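Local coordinates for protein argonaute (Aquifex aeolicus, PDB 1YVU) that uses short single-stranded DNA guides to bind complementary RNA targets and cleaves them with an RNase H-fold PIWI domain that depends on divalent metal, at residues K611-Y616 against Y630-E635. Sequence-based numbering, arbitrary orientation.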
loop_
_atom_site.group_PDB
_atom_site.type_symbol
_atom_site.label_atom_id
_atom_site.label_comp_id
_atom_site.label_asym_id
_atom_site.label_seq_id
_atom_site.Cartn_x
_atom_site.Cartn_y
_atom_site.Cartn_z
ATOM N N LYS A 611 18.926 -14.406 -2.905
ATOM C CA LYS A 611 17.989 -14.476 -4.046
ATOM C C LYS A 611 16.822 -15.486 -3.937
ATOM O O LYS A 611 15.941 -15.496 -4.788
ATOM C CB LYS A 611 18.728 -14.567 -5.404
ATOM C CG LYS A 611 19.472 -13.263 -5.818
ATOM C CD LYS A 611 20.386 -13.460 -7.046
ATOM C CE LYS A 611 21.764 -12.805 -6.838
ATOM N NZ LYS A 611 22.681 -12.860 -8.054
ATOM N N PHE A 612 16.814 -16.290 -2.867
ATOM C CA PHE A 612 15.763 -17.278 -2.558
ATOM C C PHE A 612 15.202 -17.040 -1.147
ATOM O O PHE A 612 14.976 -17.957 -0.332
ATOM C CB PHE A 612 16.290 -18.694 -2.696
ATOM C CG PHE A 612 16.070 -19.264 -4.051
ATOM C CD1 PHE A 612 17.092 -19.189 -5.031
ATOM C CD2 PHE A 612 14.815 -19.827 -4.391
ATOM C CE1 PHE A 612 16.874 -19.661 -6.345
ATOM C CE2 PHE A 612 14.562 -20.313 -5.709
ATOM C CZ PHE A 612 15.596 -20.229 -6.693
ATOM N N ILE A 613 14.881 -15.771 -0.953
ATOM C CA ILE A 613 14.382 -15.185 0.270
ATOM C C ILE A 613 12.922 -15.505 0.700
ATOM O O ILE A 613 12.560 -15.304 1.873
ATOM C CB ILE A 613 14.795 -13.658 0.210
ATOM C CG1 ILE A 613 16.293 -13.571 0.488
ATOM C CG2 ILE A 613 14.105 -12.776 1.202
ATOM C CD1 ILE A 613 16.959 -12.380 -0.083
ATOM N N LYS A 614 12.119 -16.100 -0.193
ATOM C CA LYS A 614 10.730 -16.436 0.156
ATOM C C LYS A 614 10.687 -17.311 1.398
ATOM O O LYS A 614 11.239 -18.420 1.384
ATOM C CB LYS A 614 9.994 -17.142 -0.989
ATOM C CG LYS A 614 8.566 -17.518 -0.653
ATOM C CD LYS A 614 7.784 -17.974 -1.835
ATOM C CE LYS A 614 6.304 -18.110 -1.468
ATOM N NZ LYS A 614 5.386 -18.521 -2.565
ATOM N N GLY A 615 10.086 -16.744 2.454
ATOM C CA GLY A 615 9.923 -17.397 3.752
ATOM C C GLY A 615 10.730 -16.727 4.861
ATOM O O GLY A 615 10.564 -17.020 6.054
ATOM N N TYR A 616 11.594 -15.797 4.461
ATOM C CA TYR A 616 12.420 -15.080 5.406
ATOM C C TYR A 616 11.636 -14.179 6.330
ATOM O O TYR A 616 10.708 -13.494 5.882
ATOM C CB TYR A 616 13.474 -14.291 4.668
ATOM C CG TYR A 616 14.666 -15.121 4.282
ATOM C CD1 TYR A 616 14.530 -16.471 3.826
ATOM C CD2 TYR A 616 15.947 -14.571 4.361
ATOM C CE1 TYR A 616 15.667 -17.248 3.452
ATOM C CE2 TYR A 616 17.096 -15.323 3.996
ATOM C CZ TYR A 616 16.958 -16.656 3.546
ATOM O OH TYR A 616 18.123 -17.343 3.239
ATOM N N TYR A 630 7.986 -13.563 -1.518
ATOM C CA TYR A 630 8.435 -13.956 -2.858
ATOM C C TYR A 630 9.954 -13.795 -2.973
ATOM O O TYR A 630 10.536 -12.960 -2.283
ATOM C CB TYR A 630 7.699 -13.133 -3.947
ATOM C CG TYR A 630 8.046 -11.644 -4.059
ATOM C CD1 TYR A 630 8.664 -11.139 -5.219
ATOM C CD2 TYR A 630 7.705 -10.727 -3.042
ATOM C CE1 TYR A 630 8.934 -9.750 -5.379
ATOM C CE2 TYR A 630 7.972 -9.334 -3.183
ATOM C CZ TYR A 630 8.581 -8.853 -4.361
ATOM O OH TYR A 630 8.798 -7.499 -4.554
ATOM N N ASN A 631 10.565 -14.561 -3.884
ATOM C CA ASN A 631 12.013 -14.549 -4.141
ATOM C C ASN A 631 12.441 -13.296 -4.926
ATOM O O ASN A 631 11.649 -12.760 -5.709
ATOM C CB ASN A 631 12.403 -15.793 -4.944
ATOM C CG ASN A 631 11.793 -17.078 -4.396
ATOM O OD1 ASN A 631 12.092 -17.487 -3.287
ATOM N ND2 ASN A 631 10.954 -17.728 -5.191
ATOM N N GLN A 632 13.683 -12.839 -4.723
ATOM C CA GLN A 632 14.210 -11.643 -5.416
ATOM C C GLN A 632 14.458 -11.946 -6.889
ATOM O O GLN A 632 15.410 -12.666 -7.218
ATOM C CB GLN A 632 15.542 -11.171 -4.817
ATOM C CG GLN A 632 15.525 -10.682 -3.384
ATOM C CD GLN A 632 16.877 -10.098 -2.952
ATOM O OE1 GLN A 632 17.868 -10.822 -2.813
ATOM N NE2 GLN A 632 16.914 -8.784 -2.737
ATOM N N VAL A 633 13.601 -11.422 -7.768
ATOM C CA VAL A 633 13.749 -11.641 -9.214
ATOM C C VAL A 633 14.448 -10.453 -9.895
ATOM O O VAL A 633 15.522 -10.628 -10.487
ATOM C CB VAL A 633 12.390 -12.002 -9.881
ATOM C CG1 VAL A 633 12.556 -12.237 -11.373
ATOM C CG2 VAL A 633 11.845 -13.278 -9.262
ATOM N N TYR A 634 13.827 -9.271 -9.847
ATOM C CA TYR A 634 14.423 -8.051 -10.417
ATOM C C TYR A 634 15.133 -7.303 -9.287
ATOM O O TYR A 634 14.694 -7.356 -8.129
ATOM C CB TYR A 634 13.370 -7.144 -11.084
ATOM C CG TYR A 634 12.740 -7.711 -12.352
ATOM C CD1 TYR A 634 11.367 -8.039 -12.388
ATOM C CD2 TYR A 634 13.511 -7.953 -13.516
ATOM C CE1 TYR A 634 10.762 -8.609 -13.560
ATOM C CE2 TYR A 634 12.915 -8.526 -14.698
ATOM C CZ TYR A 634 11.542 -8.851 -14.701
ATOM O OH TYR A 634 10.954 -9.429 -15.805
ATOM N N GLU A 635 16.223 -6.616 -9.638
ATOM C CA GLU A 635 17.074 -5.861 -8.701
ATOM C C GLU A 635 16.411 -4.716 -7.937
ATOM O O GLU A 635 15.767 -3.853 -8.550
ATOM C CB GLU A 635 18.289 -5.312 -9.438
ATOM C CG GLU A 635 19.022 -6.331 -10.275
ATOM C CD GLU A 635 20.233 -5.740 -10.932
ATOM O OE1 GLU A 635 20.072 -4.769 -11.709
ATOM O OE2 GLU A 635 21.350 -6.230 -10.650
#
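Two loops run antiparallel past each other here, CA of Lys614 lying 4.5 Å from CA of Tyr630 and CA of Lys611 4.9 Å from CA of Gln632, and 611-616 then reverses through a type II beta turn from Ile613 to Tyr616, closed by Tyr616 N to Ile613 O at 2.8 Å. Asn631 makes much of the side-chain contact. With its CG beside its own backbone N (chi1 -46°), the amide brings OD1 into the bend of 611-616, where it accepts a weak hydrogen bond from Lys614 N at 3.4 Å, with an N-H...O angle of 147°. The same oxygen approaches Lys614 CB and lies obliquely to the Phe612 ring, nearest CD2, the ring and amide planes 52° apart. Cut back to alanine, Asn631 would probably leave Lys614 N without this bond and a gap between Phe612 and Lys614. The Lys614 chain is fully extended, CG opposite its backbone N; this draws CG and CD alongside the backbone of Tyr630, CG coming to 4.1 Å from Tyr630 N, and carries NZ onward to Thr663 OG1, its hydrogen-bond partner. At the other end, Ile613 lays CD1 against the side chain of Gln632, 4.0 Å from CG. Tyr630 points away from 611-616 at CB, and its ring meets that of His638. Apart from Lys611, both loops lie in the PIWI box. The hairpin strands 616-619 and 624-627 lie between them in the sequence: 611-616 leads into the first from strand 606-607, and the loop holding 630-635 joins the second to strand 641-645, while Gly615 and Tyr616 pair by backbone with Ala628 at the hairpin's open end.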